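Long-range contacts in ribosome biogenesis GTPase A (Thermotoga maritima, PDB 3CNL), which binds GTP as a circularly permuted GTPase and is probably required for a late step of 50S ribosomal subunit assembly, binding 23S rRNA: residues T24-R29 with I50-K55; F35-Y40 with A166-V171; V105-T110 with G153-N158; K135-F140 with L149-I154. All coordinates share one frame; numbering follows the deposited sequence.

Contact 1. Residues T24-R29 with I50-K55. With GNP (phosphoaminophosphonic acid-guanylate ester), chain B.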
# COMPACT_ATOMS: atom_id res chain seq x y z
N THR A 24 -17.82 6.07 8.33
CA THR A 24 -17.33 5.19 7.28
C THR A 24 -15.80 5.35 7.12
O THR A 24 -15.27 6.45 7.27
CB THR A 24 -18.06 5.53 5.94
OG1 THR A 24 -19.47 5.46 6.15
CG2 THR A 24 -17.65 4.58 4.78
N VAL A 25 -15.14 4.23 6.82
CA VAL A 25 -13.69 4.13 6.65
C VAL A 25 -13.37 3.38 5.35
O VAL A 25 -13.84 2.25 5.15
CB VAL A 25 -13.04 3.31 7.83
CG1 VAL A 25 -11.56 3.02 7.56
CG2 VAL A 25 -13.18 4.06 9.14
N VAL A 26 -12.58 4.03 4.48
CA VAL A 26 -11.99 3.39 3.31
C VAL A 26 -10.53 3.07 3.64
O VAL A 26 -9.68 3.98 3.79
CB VAL A 26 -12.11 4.27 2.05
CG1 VAL A 26 -11.43 3.60 0.84
CG2 VAL A 26 -13.58 4.58 1.73
N GLU A 27 -10.26 1.79 3.80
CA GLU A 27 -8.92 1.30 4.09
C GLU A 27 -8.19 1.06 2.76
O GLU A 27 -8.52 0.15 1.99
CB GLU A 27 -9.02 0.04 4.94
CG GLU A 27 -7.72 -0.49 5.49
CD GLU A 27 -7.92 -1.84 6.16
OE1 GLU A 27 -7.09 -2.21 7.00
OE2 GLU A 27 -8.90 -2.56 5.84
N VAL A 28 -7.21 1.92 2.50
CA VAL A 28 -6.45 1.85 1.26
C VAL A 28 -5.21 0.94 1.45
O VAL A 28 -4.23 1.31 2.12
CB VAL A 28 -6.08 3.26 0.73
CG1 VAL A 28 -5.28 3.18 -0.61
CG2 VAL A 28 -7.34 4.12 0.56
N ARG A 29 -5.30 -0.24 0.84
CA ARG A 29 -4.26 -1.26 0.90
C ARG A 29 -3.64 -1.38 -0.47
O ARG A 29 -4.23 -0.94 -1.45
CB ARG A 29 -4.87 -2.60 1.29
CG ARG A 29 -5.66 -2.62 2.62
CD ARG A 29 -5.87 -4.05 3.07
NE ARG A 29 -6.78 -4.12 4.19
CZ ARG A 29 -7.10 -5.23 4.84
NH1 ARG A 29 -6.57 -6.40 4.49
NH2 ARG A 29 -7.95 -5.17 5.85
N ILE A 50 -14.72 -0.22 4.20
CA ILE A 50 -14.51 -0.73 2.85
C ILE A 50 -13.01 -1.03 2.68
O ILE A 50 -12.17 -0.15 2.90
CB ILE A 50 -14.95 0.31 1.80
CG1 ILE A 50 -16.39 0.78 2.09
CG2 ILE A 50 -14.80 -0.24 0.36
CD1 ILE A 50 -16.86 1.87 1.16
N ILE A 51 -12.67 -2.26 2.31
CA ILE A 51 -11.28 -2.60 1.99
C ILE A 51 -11.05 -2.31 0.51
O ILE A 51 -11.72 -2.89 -0.34
CB ILE A 51 -10.94 -4.07 2.30
CG1 ILE A 51 -11.06 -4.32 3.80
CG2 ILE A 51 -9.53 -4.46 1.73
CD1 ILE A 51 -11.10 -5.79 4.22
N LEU A 52 -10.16 -1.37 0.22
CA LEU A 52 -9.86 -1.01 -1.14
C LEU A 52 -8.49 -1.58 -1.50
O LEU A 52 -7.48 -1.27 -0.85
CB LEU A 52 -9.91 0.52 -1.26
CG LEU A 52 -9.76 1.24 -2.60
CD1 LEU A 52 -10.23 2.68 -2.46
CD2 LEU A 52 -8.34 1.25 -3.07
N LEU A 53 -8.46 -2.43 -2.52
CA LEU A 53 -7.20 -3.04 -2.95
C LEU A 53 -6.66 -2.20 -4.08
O LEU A 53 -7.11 -2.34 -5.22
CB LEU A 53 -7.40 -4.49 -3.38
CG LEU A 53 -7.92 -5.41 -2.28
CD1 LEU A 53 -7.99 -6.84 -2.80
CD2 LEU A 53 -7.07 -5.33 -0.96
N ASN A 54 -5.72 -1.30 -3.77
CA ASN A 54 -5.30 -0.30 -4.73
C ASN A 54 -4.13 -0.80 -5.61
O ASN A 54 -3.53 -1.81 -5.30
CB ASN A 54 -4.90 0.96 -3.97
CG ASN A 54 -4.93 2.18 -4.83
OD1 ASN A 54 -5.67 2.23 -5.79
ND2 ASN A 54 -4.15 3.19 -4.47
N LYS A 55 -3.81 -0.05 -6.67
CA LYS A 55 -2.66 -0.31 -7.56
C LYS A 55 -2.75 -1.66 -8.29
O LYS A 55 -1.71 -2.29 -8.56
CB LYS A 55 -1.31 -0.20 -6.80
CG LYS A 55 -1.06 1.14 -6.05
CD LYS A 55 0.35 1.26 -5.50
CE LYS A 55 0.49 2.55 -4.69
NZ LYS A 55 1.89 2.76 -4.21
PG GNP B . 1.62 8.70 2.07
O1G GNP B . 0.56 8.51 3.12
O2G GNP B . 2.86 7.87 2.35
O3G GNP B . 1.87 10.19 1.89
N3B GNP B . 1.25 8.30 0.57
PB GNP B . -0.17 8.06 -0.06
O1B GNP B . -0.82 6.88 0.59
O2B GNP B . -0.93 9.34 -0.00
O3A GNP B . 0.12 7.70 -1.53
PA GNP B . 0.20 8.62 -2.79
O1A GNP B . -1.14 8.85 -3.35
O2A GNP B . 1.04 9.81 -2.57
O5' GNP B . 0.91 7.70 -3.83
C5' GNP B . 2.19 7.10 -3.58
C4' GNP B . 2.79 6.71 -4.93
O4' GNP B . 2.00 5.66 -5.57
C3' GNP B . 2.89 7.80 -5.97
O3' GNP B . 4.08 7.60 -6.72
C2' GNP B . 1.67 7.54 -6.84
O2' GNP B . 1.86 8.07 -8.13
C1' GNP B . 1.63 6.02 -6.88
N9 GNP B . 0.30 5.44 -7.07
C8 GNP B . -0.85 5.79 -6.39
N7 GNP B . -1.89 5.08 -6.75
C5 GNP B . -1.38 4.22 -7.74
C6 GNP B . -2.02 3.20 -8.51
O6 GNP B . -3.21 2.85 -8.49
N1 GNP B . -1.12 2.56 -9.39
C2 GNP B . 0.23 2.86 -9.51
N2 GNP B . 0.95 2.15 -10.40
N3 GNP B . 0.83 3.79 -8.79
C4 GNP B . -0.03 4.43 -7.94

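Contact 2. Residues F35-Y40 with A166-V171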
# COMPACT_ATOMS: atom_id res chain seq x y z
N PHE A 35 -2.31 -8.30 3.26
CA PHE A 35 -2.16 -8.48 4.70
C PHE A 35 -1.14 -7.47 5.23
O PHE A 35 -1.40 -6.75 6.20
CB PHE A 35 -1.74 -9.90 5.10
CG PHE A 35 -2.88 -10.91 5.14
CD1 PHE A 35 -4.20 -10.52 5.32
CD2 PHE A 35 -2.60 -12.27 5.04
CE1 PHE A 35 -5.22 -11.46 5.36
CE2 PHE A 35 -3.61 -13.23 5.09
CZ PHE A 35 -4.91 -12.83 5.26
N ALA A 36 0.01 -7.38 4.57
CA ALA A 36 1.07 -6.51 5.02
C ALA A 36 0.57 -5.09 5.18
O ALA A 36 0.91 -4.44 6.16
CB ALA A 36 2.31 -6.57 4.08
N THR A 37 -0.25 -4.63 4.22
CA THR A 37 -0.73 -3.23 4.18
C THR A 37 -2.12 -3.02 4.83
O THR A 37 -2.76 -1.99 4.63
CB THR A 37 -0.74 -2.65 2.74
OG1 THR A 37 -1.59 -3.44 1.90
CG2 THR A 37 0.70 -2.59 2.16
N SER A 38 -2.55 -3.99 5.63
CA SER A 38 -3.81 -3.89 6.36
C SER A 38 -3.60 -2.92 7.50
O SER A 38 -2.48 -2.78 8.00
CB SER A 38 -4.19 -5.25 6.93
OG SER A 38 -3.42 -5.54 8.07
N ALA A 39 -4.67 -2.26 7.95
CA ALA A 39 -4.54 -1.28 9.03
C ALA A 39 -4.69 -1.94 10.40
O ALA A 39 -5.50 -1.50 11.22
CB ALA A 39 -5.55 -0.14 8.85
N TYR A 40 -3.92 -3.00 10.62
CA TYR A 40 -3.89 -3.71 11.90
C TYR A 40 -3.43 -2.74 12.99
O TYR A 40 -2.49 -1.96 12.79
CB TYR A 40 -2.93 -4.88 11.80
CG TYR A 40 -3.31 -6.11 12.60
CD1 TYR A 40 -3.89 -7.21 11.97
CD2 TYR A 40 -3.06 -6.19 13.96
CE1 TYR A 40 -4.23 -8.37 12.68
CE2 TYR A 40 -3.39 -7.34 14.69
CZ TYR A 40 -3.98 -8.43 14.04
OH TYR A 40 -4.32 -9.57 14.75
N ALA A 166 9.83 -6.77 5.20
CA ALA A 166 10.24 -7.04 3.83
C ALA A 166 9.11 -6.66 2.86
O ALA A 166 9.35 -5.99 1.87
CB ALA A 166 10.60 -8.50 3.68
N LYS A 167 7.88 -7.05 3.19
CA LYS A 167 6.70 -6.77 2.35
C LYS A 167 6.34 -5.28 2.29
O LYS A 167 6.02 -4.72 1.22
CB LYS A 167 5.52 -7.63 2.81
CG LYS A 167 5.61 -9.07 2.31
CD LYS A 167 4.80 -10.02 3.16
CE LYS A 167 4.79 -11.40 2.50
NZ LYS A 167 4.17 -12.42 3.40
N LEU A 168 6.40 -4.62 3.44
CA LEU A 168 6.25 -3.16 3.49
C LEU A 168 7.35 -2.42 2.73
O LEU A 168 7.11 -1.35 2.17
CB LEU A 168 6.15 -2.65 4.92
CG LEU A 168 4.92 -3.07 5.74
CD1 LEU A 168 5.10 -2.62 7.18
CD2 LEU A 168 3.66 -2.42 5.13
N LEU A 169 8.57 -2.95 2.75
CA LEU A 169 9.62 -2.42 1.88
C LEU A 169 9.28 -2.52 0.40
O LEU A 169 9.48 -1.58 -0.39
CB LEU A 169 10.96 -3.14 2.16
CG LEU A 169 12.17 -2.80 1.29
CD1 LEU A 169 12.57 -1.36 1.53
CD2 LEU A 169 13.33 -3.74 1.67
N LEU A 170 8.79 -3.69 0.00
CA LEU A 170 8.47 -3.97 -1.41
C LEU A 170 7.35 -3.06 -1.97
O LEU A 170 7.32 -2.77 -3.16
CB LEU A 170 8.09 -5.46 -1.56
CG LEU A 170 9.22 -6.50 -1.53
CD1 LEU A 170 8.74 -7.94 -1.30
CD2 LEU A 170 10.05 -6.45 -2.79
N VAL A 171 6.40 -2.65 -1.12
CA VAL A 171 5.34 -1.73 -1.56
C VAL A 171 5.69 -0.24 -1.30
O VAL A 171 4.88 0.65 -1.54
CB VAL A 171 3.95 -2.11 -0.96
CG1 VAL A 171 3.51 -3.49 -1.47
CG2 VAL A 171 3.99 -2.07 0.56

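Contact 3. Residues V105-T110 with G153-N158. With GNP (phosphoaminophosphonic acid-guanylate ester), chain B.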
# COMPACT_ATOMS: atom_id res chain seq x y z
N VAL A 105 -8.05 5.96 5.07
CA VAL A 105 -6.93 5.60 5.95
C VAL A 105 -6.04 4.49 5.36
O VAL A 105 -6.47 3.69 4.53
CB VAL A 105 -7.44 5.17 7.35
CG1 VAL A 105 -8.05 3.77 7.30
CG2 VAL A 105 -6.29 5.17 8.34
N GLY A 106 -4.79 4.42 5.82
CA GLY A 106 -3.87 3.35 5.36
C GLY A 106 -2.43 3.58 5.79
O GLY A 106 -2.08 4.65 6.31
N VAL A 107 -1.58 2.59 5.55
CA VAL A 107 -0.16 2.76 5.87
C VAL A 107 0.43 3.66 4.80
O VAL A 107 -0.24 3.91 3.81
CB VAL A 107 0.59 1.42 5.94
CG1 VAL A 107 -0.05 0.51 7.01
CG2 VAL A 107 0.63 0.74 4.54
N PRO A 108 1.66 4.17 4.99
CA PRO A 108 2.25 5.05 3.99
C PRO A 108 2.31 4.44 2.59
O PRO A 108 2.50 3.22 2.46
CB PRO A 108 3.67 5.27 4.54
CG PRO A 108 3.55 5.08 6.02
CD PRO A 108 2.54 3.99 6.17
N ASN A 109 2.12 5.29 1.59
CA ASN A 109 2.43 5.02 0.17
C ASN A 109 1.39 4.26 -0.64
O ASN A 109 1.57 4.05 -1.84
CB ASN A 109 3.80 4.32 0.01
CG ASN A 109 4.39 4.52 -1.36
OD1 ASN A 109 4.49 5.64 -1.81
ND2 ASN A 109 4.75 3.42 -2.05
N THR A 110 0.28 3.87 -0.01
CA THR A 110 -0.70 2.96 -0.66
C THR A 110 -1.61 3.65 -1.67
O THR A 110 -2.37 2.97 -2.35
CB THR A 110 -1.59 2.27 0.35
OG1 THR A 110 -2.28 3.27 1.12
CG2 THR A 110 -0.77 1.37 1.28
N GLY A 153 -5.86 9.57 7.08
CA GLY A 153 -5.16 9.14 8.27
C GLY A 153 -4.04 8.20 7.84
O GLY A 153 -4.23 7.32 6.99
N ILE A 154 -2.85 8.39 8.40
CA ILE A 154 -1.71 7.56 8.04
C ILE A 154 -1.42 6.62 9.21
O ILE A 154 -1.21 7.08 10.33
CB ILE A 154 -0.48 8.42 7.68
CG1 ILE A 154 -0.82 9.39 6.55
CG2 ILE A 154 0.72 7.54 7.33
CD1 ILE A 154 0.18 10.51 6.35
N LEU A 155 -1.42 5.32 8.93
CA LEU A 155 -1.18 4.32 9.95
C LEU A 155 0.26 3.80 9.95
O LEU A 155 0.74 3.25 8.96
CB LEU A 155 -2.16 3.15 9.77
CG LEU A 155 -2.39 2.14 10.91
CD1 LEU A 155 -1.57 0.87 10.73
CD2 LEU A 155 -2.22 2.74 12.32
N TYR A 156 0.95 4.00 11.07
CA TYR A 156 2.27 3.43 11.29
C TYR A 156 2.12 2.25 12.24
O TYR A 156 1.72 2.43 13.38
CB TYR A 156 3.23 4.47 11.87
CG TYR A 156 3.24 5.76 11.08
CD1 TYR A 156 4.10 5.93 10.00
CD2 TYR A 156 2.38 6.80 11.42
CE1 TYR A 156 4.11 7.12 9.28
CE2 TYR A 156 2.39 7.99 10.70
CZ TYR A 156 3.25 8.14 9.63
OH TYR A 156 3.23 9.33 8.93
N LYS A 157 2.42 1.05 11.76
CA LYS A 157 2.17 -0.12 12.58
C LYS A 157 3.42 -0.83 13.09
O LYS A 157 4.52 -0.56 12.62
CB LYS A 157 1.19 -1.08 11.89
CG LYS A 157 1.72 -1.89 10.74
CD LYS A 157 0.52 -2.43 9.96
CE LYS A 157 0.86 -3.74 9.32
NZ LYS A 157 -0.30 -4.28 8.56
N ASN A 158 3.23 -1.73 14.06
CA ASN A 158 4.31 -2.45 14.72
C ASN A 158 4.89 -3.54 13.83
O ASN A 158 4.18 -4.46 13.41
CB ASN A 158 3.81 -3.05 16.05
CG ASN A 158 4.62 -4.26 16.53
OD1 ASN A 158 5.78 -4.13 16.98
ND2 ASN A 158 4.02 -5.44 16.45
PG GNP B . 1.62 8.70 2.07
O1G GNP B . 0.56 8.51 3.12
O2G GNP B . 2.86 7.87 2.35
O3G GNP B . 1.87 10.19 1.89
N3B GNP B . 1.25 8.30 0.57
PB GNP B . -0.17 8.06 -0.06
O1B GNP B . -0.82 6.88 0.59
O2B GNP B . -0.93 9.34 -0.00
O3A GNP B . 0.12 7.70 -1.53
PA GNP B . 0.20 8.62 -2.79
O1A GNP B . -1.14 8.85 -3.35
O2A GNP B . 1.04 9.81 -2.57
O5' GNP B . 0.91 7.70 -3.83
C5' GNP B . 2.19 7.10 -3.58
C4' GNP B . 2.79 6.71 -4.93
O4' GNP B . 2.00 5.66 -5.57
C3' GNP B . 2.89 7.80 -5.97
O3' GNP B . 4.08 7.60 -6.72
C2' GNP B . 1.67 7.54 -6.84
O2' GNP B . 1.86 8.07 -8.13
C1' GNP B . 1.63 6.02 -6.88
N9 GNP B . 0.30 5.44 -7.07
C8 GNP B . -0.85 5.79 -6.39
N7 GNP B . -1.89 5.08 -6.75
C5 GNP B . -1.38 4.22 -7.74
C6 GNP B . -2.02 3.20 -8.51
O6 GNP B . -3.21 2.85 -8.49
N1 GNP B . -1.12 2.56 -9.39
C2 GNP B . 0.23 2.86 -9.51
N2 GNP B . 0.95 2.15 -10.40
N3 GNP B . 0.83 3.79 -8.79
C4 GNP B . -0.03 4.43 -7.94

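Contact 4. Residues K135-F140 with L149-I154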
# COMPACT_ATOMS: atom_id res chain seq x y z
N LYS A 135 -9.50 25.56 9.88
CA LYS A 135 -10.17 24.99 11.04
C LYS A 135 -10.01 23.45 11.06
O LYS A 135 -10.99 22.70 11.10
CB LYS A 135 -11.63 25.46 11.07
CG LYS A 135 -12.46 25.07 12.31
CD LYS A 135 -13.09 26.28 13.01
CE LYS A 135 -13.45 27.42 12.05
NZ LYS A 135 -13.73 28.69 12.79
N GLY A 136 -8.76 23.00 11.02
CA GLY A 136 -8.41 21.58 11.02
C GLY A 136 -8.68 20.88 9.70
O GLY A 136 -8.65 21.48 8.63
N ILE A 137 -8.96 19.58 9.78
CA ILE A 137 -9.33 18.80 8.61
C ILE A 137 -10.65 19.34 8.02
O ILE A 137 -11.58 19.65 8.74
CB ILE A 137 -9.47 17.29 8.95
CG1 ILE A 137 -8.53 16.88 10.10
CG2 ILE A 137 -9.23 16.43 7.70
CD1 ILE A 137 -9.04 17.21 11.53
N GLN A 138 -10.70 19.46 6.69
CA GLN A 138 -11.89 19.95 6.00
C GLN A 138 -12.60 18.82 5.26
O GLN A 138 -11.97 17.84 4.83
CB GLN A 138 -11.53 21.08 5.02
CG GLN A 138 -11.04 22.38 5.69
CD GLN A 138 -12.16 23.13 6.41
OE1 GLN A 138 -12.30 23.04 7.63
NE2 GLN A 138 -12.96 23.86 5.64
N TRP A 139 -13.91 18.95 5.11
CA TRP A 139 -14.65 18.04 4.27
C TRP A 139 -14.72 18.57 2.85
O TRP A 139 -14.63 19.79 2.62
CB TRP A 139 -16.08 17.86 4.77
CG TRP A 139 -16.18 17.46 6.19
CD1 TRP A 139 -16.27 18.29 7.26
CD2 TRP A 139 -16.22 16.13 6.70
NE1 TRP A 139 -16.36 17.56 8.42
CE2 TRP A 139 -16.34 16.22 8.10
CE3 TRP A 139 -16.18 14.86 6.11
CZ2 TRP A 139 -16.41 15.10 8.92
CZ3 TRP A 139 -16.26 13.75 6.92
CH2 TRP A 139 -16.36 13.87 8.32
N PHE A 140 -14.85 17.65 1.90
CA PHE A 140 -15.43 17.97 0.61
C PHE A 140 -16.64 17.06 0.45
O PHE A 140 -16.73 16.01 1.09
CB PHE A 140 -14.43 17.85 -0.55
CG PHE A 140 -13.93 16.45 -0.82
CD1 PHE A 140 -12.85 15.94 -0.12
CD2 PHE A 140 -14.50 15.67 -1.84
CE1 PHE A 140 -12.37 14.65 -0.37
CE2 PHE A 140 -14.03 14.38 -2.11
CZ PHE A 140 -12.96 13.87 -1.37
N LEU A 149 -13.46 13.49 4.32
CA LEU A 149 -12.33 14.26 4.88
C LEU A 149 -11.22 14.43 3.85
O LEU A 149 -10.82 13.46 3.22
CB LEU A 149 -11.75 13.57 6.13
CG LEU A 149 -12.57 13.65 7.41
CD1 LEU A 149 -12.01 12.77 8.49
CD2 LEU A 149 -12.66 15.10 7.91
N ASP A 150 -10.74 15.66 3.68
CA ASP A 150 -9.80 15.94 2.60
C ASP A 150 -8.35 15.53 2.92
O ASP A 150 -7.47 15.68 2.07
CB ASP A 150 -9.87 17.41 2.13
CG ASP A 150 -9.33 18.39 3.15
OD1 ASP A 150 -9.07 18.02 4.33
OD2 ASP A 150 -9.17 19.57 2.79
N THR A 151 -8.12 15.03 4.14
CA THR A 151 -6.81 14.49 4.53
C THR A 151 -6.91 13.05 5.03
O THR A 151 -7.78 12.73 5.86
CB THR A 151 -6.07 15.38 5.58
OG1 THR A 151 -6.60 15.16 6.89
CG2 THR A 151 -6.21 16.83 5.24
N PRO A 152 -6.01 12.17 4.55
CA PRO A 152 -6.06 10.79 5.00
C PRO A 152 -5.45 10.61 6.38
O PRO A 152 -4.63 11.43 6.80
CB PRO A 152 -5.23 10.05 3.94
CG PRO A 152 -4.25 11.04 3.50
CD PRO A 152 -4.92 12.40 3.59
N GLY A 153 -5.86 9.57 7.08
CA GLY A 153 -5.16 9.14 8.27
C GLY A 153 -4.04 8.20 7.84
O GLY A 153 -4.23 7.32 6.99
N ILE A 154 -2.85 8.39 8.40
CA ILE A 154 -1.71 7.56 8.04
C ILE A 154 -1.42 6.62 9.21
O ILE A 154 -1.21 7.08 10.33
CB ILE A 154 -0.48 8.42 7.68
CG1 ILE A 154 -0.82 9.39 6.55
CG2 ILE A 154 0.72 7.54 7.33
CD1 ILE A 154 0.18 10.51 6.35

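Contact 1. Residues T24-R29 with I50-K55
Val25 O and Ile50 N, 2.8 Å apart, begin a ladder of five backbone hydrogen bonds that joins 24-29 to 50-54 as parallel strands. Glu27 and Arg29 each give N-H and C=O to this ladder, which ends where Asn54 N reaches Arg29 O. On one face of the sheet lie Val26, Val28, Ile50 and Leu52, whose branched or bulky carbons suit a buried layer; Val26 CG1 meets Leu52 CD1 at 3.6 Å, and helix 112-120 covers Val28 and Leu52. The other face carries Glu27, Arg29, Ile51 and Leu53. There Ile51 CD1 lies over one face of the Arg29 guanidinium, 3.6 Å from NH2. In the plane of that group, Arg29 NH2 makes a 2.8 Å salt bridge with Glu27 OE2, meeting the oxygen 35° above the carboxylate plane. Glu27 OE1 takes the amide of Ala39 and Arg29 NH1 gives to Pro34 O, so both charged ends also hold the loop that follows. With CG anti to its backbone N (chi1 -159°), Asn54 turns its amide toward the P-loop, where ND2 bonds Thr110 O. Lys55 stretches over a face of the guanine, its CG 3.3 Å from GNP C6, and NZ reaches both GNP O4' at 3.2 Å and Asn109 O. Asn54, Lys55, Val56 and Asp57 are the NKxD (G4) motif, which binds GTP. Pairing Glu27 with Arg29 probably lowers the cost of burying both charges, while the amide and ammonium groups at the strand end tie base recognition to the P-loop.

Contact 2. Residues F35-Y40 with A166-V171
The flat group that meets the helix is the Ala36 peptide: Leu168 CD2 lies off one of its faces, 3.6 Å from Ala36 O. The Phe35 ring, by contrast, leads away from the helix and meets Trp67 edge-to-face. Beside the peptide Ala36 CB packs against Lys167 CB at 3.6 Å; alanine, with a single methyl, lets the turn come this close to the helix, and the rest of the lysine chain runs on to a salt bridge with Asp163. Thr37 brings its methyl, not its hydroxyl, to the helix. Its CG2 touches Val171 CG2 at 3.7 Å and, more loosely, Leu168 CD2 at 4.2 Å. The torsion explains this division: with chi1 at 59°, OG1 sits between the backbone N and the carbonyl carbon and is bonded to Ala33 O and Asp30 N. The loop is a type I turn from Phe35 to Ser38, in which Phe35 O accepts from both Ser38 N and Ser38 OG. Methyl and methylene groups do most of the touching, the two segments share no hydrogen bond, and the contact is almost wholly buried. It sets the loop after strand 24-30 against the C-terminal end of helix 162-170, whose other sides pack on helices 182-196 and 224-236, so the nucleotide-binding sheet is joined here to the helical part of the chain.

Contact 3. Residues V105-T110 with G153-N158
Gly106 O and Leu155 N, 2.8 Å apart and linked by a nearly straight N-H bond (173°), mark the tight part of this contact, although the donor stands well above the carbonyl plane. Gly153 O answers with a longer 3.2 Å bond from Gly106 N, and the same oxygen lies 3.3 Å from Val105 CG2, the branch turned to it by lying anti to the backbone N. Val107 CA lies 3.3 Å from Leu155 O, a CA-H...O contact that carries the pairing past the last hydrogen bond. Glycine suits both strands here, since Val105 CG2 crowds one side of Gly153 and Thr110 OG1 occupies the direction a side chain at Gly106 would take. These parallel strands are the phosphate end of a Ras-like GTPase sheet: Gly106 opens the P-loop (Walker A, G1), which runs to Ser113, and Gly153 ends the DxxG (G3) sequence. Pro108 CD is still tight, 3.4 Å from Leu155 O, but its CG side is looser, 4.0 Å from Ile154 CG2 and, obliquely, 3.9 Å from CE1 of the exposed Tyr156. Ile154, only partly covered, also stands 3.8 Å by its CG1 from GNP O1G; in Ras the residue after the DxxG glycine is the catalytic glutamine. On the nucleotide side Asn109 N makes a weak bond to GNP O2G. Lys157 passes Val107 and carries its NZ to Ala36 O and Ser38 O.

Contact 4. Residues K135-F140 with L149-I154
Leu149 and Trp139 lie against each other with the leucine branch squarely over the indole: Leu149 CD2 stands 3.7 Å above the centre of the six-membered ring, only 3° from its normal, a clear CH-pi contact. A chi1 of -54°, placing CG anti to the carbonyl carbon, brings the Trp139 ring back across Leu149 although its CB points away from 149-154. A large flat surface serves well at this partly exposed edge, where Arg101 also makes a cation-pi contact with it. Ile137 CG2 touches the same Leu149 CD2 at 3.7 Å, so that methyl is held between the two side chains. Asp150 presents its carboxylate to the opposite backbone, with Gln138 N reaching OD1 at 3.2 Å from well above the carboxylate plane. In return Asp150 N gives a 2.8 Å bond to Gln138 O. Phe140 offers its ring edge to Asp150 CB, with ring and carboxylate planes 45° apart, while the ring packs on helix 112-120. Trp139 and Leu149 form an antiparallel non-hydrogen-bonded pair. This is the edge hairpin of strands 139-141 and 147-154, the one antiparallel pairing in a Ras-like GTPase sheet, and its second strand runs on through Asp150 to the GTP-binding Gly153.

From the N terminus, contact 1 first pairs strand 24-30 with strand 48-54, closing a short loop of 20 residues. Contact 2 opens within that loop at 35-40 and closes only at 166-171, so the two cross; it packs the loop after strand 24-30 on helix 162-170. Contacts 3 and 4 both fall within the span of contact 2. Contact 3 opens at 105-110, contact 4 later at 135-140, and both reach strand 147-154 with their second segments, sharing Gly153 and Ile154. Contacts 1, 3 and 4 thus extend across one sheet. Contacts 1 and 3 meet around the nucleotide, whereas Lys157 bridges contacts 2 and 3.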